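Local coordinates for putative NADH dehydrogenase/NAD(P)H nitroreductase (Bacteroides thetaiotaomicron VPI-5482, PDB 3KWK), which probably acts as an FMN-dependent oxidoreductase of the nitroreductase family, holding flavin mononucleotide at the interface of a two-chain assembly, at residues A45-G48 and P53-F56; I85-D90 and Q106-A111. One frame throughout, in Å; residues are numbered along the deposited sequence.

Interaction 1 of 2, residues A45-G48 and P53-F56; sequences APSG and PWEF. With FMN (flavin mononucleotide), chain B.
Trp-54 pushes the six-membered part of its indole against Ala-45 O and CB, Pro-46 O and Ser-47 CB. In this nitroreductase fold, the loop after helix 32-43 thus lies between the first strand of the antiparallel sheet and an FMN, whose other hydrogen-bonding partners include Ser-21, Arg-23 and Lys-162 of the second subunit. From CB, the Trp-54 side chain sets CG between the backbone N and the carbonyl carbon (chi1 42°), and chi2 of 66° swings the benzo rim toward 45-48. The contacts are made through CZ3 and CH2. CZ3 meets two atoms: Pro-46 O, in the ring plane at the edge, 3.6 Å away, and Ala-45 CB at 3.7 Å. Its neighbour CH2 comes within 3.3 Å of Ala-45 O and 3.8 Å of Ser-47 CB, both approaching obliquely. Pro-53 CD covers one face, 4.2 Å above the plane and offset toward the rim. Ala-45 O also accepts a hydrogen bond from Lys-164 NZ of the second subunit, so this carbonyl is satisfied beside the apolar ring. Replacing the indole by an alanine is likely to open a gap beside the loop and leave Ala-45 CB and Ser-47 CB without their aromatic neighbour. Ser-47 bridges in two directions. Its OG lies 3.4 Å from Pro-53 CD, but its polar partners are the carboxylate OD2 of Asp-100 on helix 97-114 and the backbone N of Arg-52. On the flavin side, Pro-46 CB packs near the ribityl chain, and the backbone N of Ser-47 gives a hydrogen bond to FMN O3' of 3.0 Å, bent only slightly at 160°.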
# COMPACT_ATOMS: atom_id res chain seq x y z
N ALA A 45 5.13 -7.15 0.33
CA ALA A 45 5.20 -5.72 0.64
C ALA A 45 6.58 -5.25 1.19
O ALA A 45 7.35 -6.02 1.79
CB ALA A 45 4.12 -5.36 1.71
N PRO A 46 6.86 -3.95 1.02
CA PRO A 46 8.01 -3.39 1.71
C PRO A 46 7.69 -3.36 3.22
O PRO A 46 6.52 -3.51 3.59
CB PRO A 46 8.10 -1.96 1.16
CG PRO A 46 6.68 -1.63 0.74
CD PRO A 46 6.15 -2.94 0.20
N SER A 47 8.71 -3.17 4.06
CA SER A 47 8.54 -3.24 5.52
C SER A 47 9.57 -2.42 6.25
O SER A 47 10.74 -2.61 5.95
CB SER A 47 8.68 -4.70 5.97
OG SER A 47 8.51 -4.84 7.38
N GLY A 48 9.14 -1.50 7.11
CA GLY A 48 10.08 -0.73 7.91
C GLY A 48 11.07 -1.62 8.67
O GLY A 48 10.65 -2.52 9.40
N PRO A 53 6.07 -7.45 9.92
CA PRO A 53 5.21 -7.64 11.08
C PRO A 53 3.80 -8.13 10.79
O PRO A 53 2.99 -8.32 11.70
CB PRO A 53 5.14 -6.23 11.67
CG PRO A 53 5.14 -5.35 10.48
CD PRO A 53 6.14 -6.03 9.53
N TRP A 54 3.50 -8.37 9.53
CA TRP A 54 2.16 -8.82 9.12
C TRP A 54 1.79 -10.21 9.58
O TRP A 54 2.65 -11.10 9.67
CB TRP A 54 1.98 -8.69 7.62
CG TRP A 54 3.17 -9.12 6.86
CD1 TRP A 54 3.68 -10.36 6.78
CD2 TRP A 54 4.07 -8.27 6.14
NE1 TRP A 54 4.82 -10.38 6.01
CE2 TRP A 54 5.10 -9.09 5.64
CE3 TRP A 54 4.11 -6.89 5.89
CZ2 TRP A 54 6.12 -8.58 4.82
CZ3 TRP A 54 5.12 -6.40 5.11
CH2 TRP A 54 6.14 -7.23 4.63
N GLU A 55 0.52 -10.39 9.87
CA GLU A 55 -0.13 -11.65 10.16
C GLU A 55 -1.46 -11.65 9.43
O GLU A 55 -2.19 -10.66 9.50
CB GLU A 55 -0.34 -11.80 11.70
CG GLU A 55 0.95 -11.78 12.54
CD GLU A 55 1.83 -13.02 12.42
OE1 GLU A 55 1.41 -14.08 11.92
OE2 GLU A 55 3.02 -12.89 12.83
N PHE A 56 -1.79 -12.76 8.74
CA PHE A 56 -3.03 -12.81 7.97
C PHE A 56 -3.94 -13.89 8.51
O PHE A 56 -3.51 -15.04 8.71
CB PHE A 56 -2.72 -13.12 6.50
CG PHE A 56 -1.73 -12.15 5.90
CD1 PHE A 56 -2.16 -10.93 5.41
CD2 PHE A 56 -0.38 -12.43 5.91
CE1 PHE A 56 -1.25 -10.02 4.88
CE2 PHE A 56 0.53 -11.53 5.41
CZ PHE A 56 0.10 -10.33 4.89
N1 FMN B . 14.46 2.16 3.60
C2 FMN B . 15.42 3.12 3.77
O2 FMN B . 16.49 3.02 3.15
N3 FMN B . 15.20 4.19 4.63
C4 FMN B . 14.04 4.34 5.35
O4 FMN B . 13.88 5.34 6.12
C4A FMN B . 13.06 3.35 5.18
N5 FMN B . 11.87 3.41 5.89
C5A FMN B . 10.84 2.56 5.59
C6 FMN B . 9.60 2.75 6.21
C7 FMN B . 8.55 1.92 5.86
C7M FMN B . 7.15 2.09 6.50
C8 FMN B . 8.70 0.91 4.93
C8M FMN B . 7.51 0.05 4.59
C9 FMN B . 9.93 0.71 4.34
C9A FMN B . 11.02 1.54 4.66
N10 FMN B . 12.28 1.35 4.09
C10 FMN B . 13.26 2.28 4.30
C1' FMN B . 12.50 0.24 3.13
C2' FMN B . 12.66 -1.09 3.85
O2' FMN B . 13.92 -1.16 4.52
C3' FMN B . 12.44 -2.28 2.89
O3' FMN B . 11.10 -2.29 2.40
C4' FMN B . 12.71 -3.65 3.58
O4' FMN B . 14.11 -3.75 3.90
C5' FMN B . 12.28 -4.84 2.73
O5' FMN B . 13.04 -4.77 1.53
P FMN B . 12.32 -4.68 0.07
O1P FMN B . 11.57 -3.34 -0.01
O2P FMN B . 13.57 -4.73 -0.84
O3P FMN B . 11.39 -5.85 -0.12

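Interaction 2 of 2, residues I85-D90 and Q106-A111; sequences IIVCGD and QNILLA
Ile-108 sends its CD1 methyl from the helix to two branched residues of the strand, Val-87 and Ile-85. The reach comes from an extended chain: CG1 is anti to the carbonyl carbon (chi1 -69°), and CD1 continues outward with chi2 at 170°, which carries the terminal methyl well clear of the helix backbone. CD1 meets Val-87 CG2 at 3.8 Å, the two side chains pointing at one another tip to tip. Val-87 offers this methyl because its CG1 takes the position anti to the backbone N (chi1 179°), which turns CG1 aside and CG2 to the helix. Ile-85, two residues earlier on the same face of the strand, approaches at an oblique angle, and its CG2 lies 4.2 Å from Ile-108 CD1. This is helix-on-sheet packing in the alpha+beta nitroreductase fold: strand 83-90 is an inner strand of the antiparallel sheet, and helix 97-114, next after it in the chain, lies across one face. The backbones remain well separated, with 8.9 Å between Ile-85 CA and Ile-108 CA, and the space is bridged by hydrocarbon alone. Phe-56 of strand 54-59 touches all three residues, and Met-38 of helix 32-43 touches Ile-85 and Ile-108. Gln-106, Asn-107 and Leu-110 of the helix meet the second subunit: Gln-106 NE2 bonds to Asn-107 OD1 of that subunit, Asn-107 OD1 in turn accepts from its Gln-106 NE2, and Leu-110 packs on Leu-110 of that chain. The two strand methyls, Ile-85 CG2 and Val-87 CG2, are themselves 4.3 Å apart, close enough for one helix methyl to rest against both.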
# COMPACT_ATOMS: atom_id res chain seq x y z
N ILE A 85 -9.81 -12.04 4.02
CA ILE A 85 -8.47 -12.02 4.62
C ILE A 85 -8.43 -10.84 5.58
O ILE A 85 -8.74 -9.70 5.18
CB ILE A 85 -7.36 -11.87 3.57
CG1 ILE A 85 -7.34 -13.13 2.68
CG2 ILE A 85 -5.97 -11.67 4.25
CD1 ILE A 85 -6.43 -13.01 1.46
N ILE A 86 -8.06 -11.12 6.83
CA ILE A 86 -7.88 -10.10 7.84
C ILE A 86 -6.40 -9.78 7.92
O ILE A 86 -5.60 -10.65 8.24
CB ILE A 86 -8.44 -10.52 9.19
CG1 ILE A 86 -9.89 -11.01 9.02
CG2 ILE A 86 -8.34 -9.34 10.18
CD1 ILE A 86 -10.61 -11.15 10.34
N VAL A 87 -6.04 -8.56 7.55
CA VAL A 87 -4.63 -8.12 7.57
C VAL A 87 -4.34 -7.52 8.92
O VAL A 87 -4.97 -6.51 9.31
CB VAL A 87 -4.28 -7.11 6.44
CG1 VAL A 87 -2.81 -6.69 6.54
CG2 VAL A 87 -4.70 -7.66 5.02
N CYS A 88 -3.40 -8.10 9.65
CA CYS A 88 -3.05 -7.67 10.99
C CYS A 88 -1.58 -7.37 11.06
O CYS A 88 -0.81 -7.85 10.25
CB CYS A 88 -3.34 -8.75 12.03
SG CYS A 88 -5.00 -9.42 11.99
N GLY A 89 -1.20 -6.64 12.10
CA GLY A 89 0.21 -6.31 12.34
C GLY A 89 0.64 -6.65 13.75
O GLY A 89 -0.11 -6.42 14.69
N ASP A 90 1.85 -7.20 13.90
CA ASP A 90 2.37 -7.45 15.25
C ASP A 90 3.00 -6.18 15.80
O ASP A 90 4.15 -5.84 15.48
CB ASP A 90 3.36 -8.61 15.21
CG ASP A 90 3.83 -9.01 16.60
OD1 ASP A 90 3.52 -8.28 17.56
OD2 ASP A 90 4.42 -10.12 16.72
N GLN A 106 -2.66 -3.46 0.02
CA GLN A 106 -2.79 -2.97 -1.35
C GLN A 106 -2.30 -4.06 -2.31
O GLN A 106 -2.89 -4.29 -3.38
CB GLN A 106 -1.99 -1.68 -1.60
CG GLN A 106 -1.99 -1.16 -3.04
CD GLN A 106 -3.34 -0.82 -3.58
OE1 GLN A 106 -4.36 -0.89 -2.85
NE2 GLN A 106 -3.39 -0.42 -4.86
N ASN A 107 -1.21 -4.76 -1.98
CA ASN A 107 -0.80 -5.92 -2.79
C ASN A 107 -1.90 -6.98 -2.91
O ASN A 107 -2.08 -7.57 -3.97
CB ASN A 107 0.45 -6.55 -2.23
CG ASN A 107 1.71 -5.82 -2.64
OD1 ASN A 107 1.68 -4.85 -3.42
ND2 ASN A 107 2.85 -6.31 -2.12
N ILE A 108 -2.59 -7.25 -1.82
CA ILE A 108 -3.68 -8.23 -1.84
C ILE A 108 -4.78 -7.77 -2.77
O ILE A 108 -5.33 -8.56 -3.58
CB ILE A 108 -4.24 -8.49 -0.41
CG1 ILE A 108 -3.15 -9.24 0.42
CG2 ILE A 108 -5.61 -9.26 -0.46
CD1 ILE A 108 -3.39 -9.38 1.89
N LEU A 109 -5.14 -6.49 -2.67
CA LEU A 109 -6.20 -5.96 -3.57
C LEU A 109 -5.80 -6.02 -5.04
O LEU A 109 -6.59 -6.43 -5.90
CB LEU A 109 -6.51 -4.51 -3.21
CG LEU A 109 -7.07 -4.22 -1.80
CD1 LEU A 109 -7.27 -2.66 -1.59
CD2 LEU A 109 -8.38 -4.99 -1.53
N LEU A 110 -4.53 -5.73 -5.32
CA LEU A 110 -4.01 -5.78 -6.68
C LEU A 110 -3.98 -7.22 -7.19
O LEU A 110 -4.40 -7.52 -8.33
CB LEU A 110 -2.65 -5.10 -6.77
CG LEU A 110 -2.64 -3.60 -6.61
CD1 LEU A 110 -1.17 -3.11 -6.56
CD2 LEU A 110 -3.35 -2.97 -7.75
N ALA A 111 -3.55 -8.15 -6.34
CA ALA A 111 -3.53 -9.55 -6.66
C ALA A 111 -4.92 -10.07 -7.01
O ALA A 111 -5.12 -10.74 -8.03
CB ALA A 111 -2.90 -10.37 -5.46

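How the interactions relate
Interactions 1 and 2 lie 9 Å apart between centres and share the sheet, since strands 54-59 and 83-90 are antiparallel neighbours. Probable backbone hydrogen bonds join them: Pro-53 O to Asp-90 N at 2.7 Å and Glu-55 O to Cys-88 N at 2.8 Å. Phe-56, next but one after the tryptophan of interaction 1, packs its CE1 3.7 Å from Ile-108 CD1, so it belongs to the apolar layer of interaction 2. Interaction 1 touches FMN directly, whereas the side chain of Val-87 in interaction 2 is about 11 Å from a bound FMN. Both contacts border the second subunit, which supplies further residues that bind FMN, among them Arg-19 and Lys-164 of that subunit.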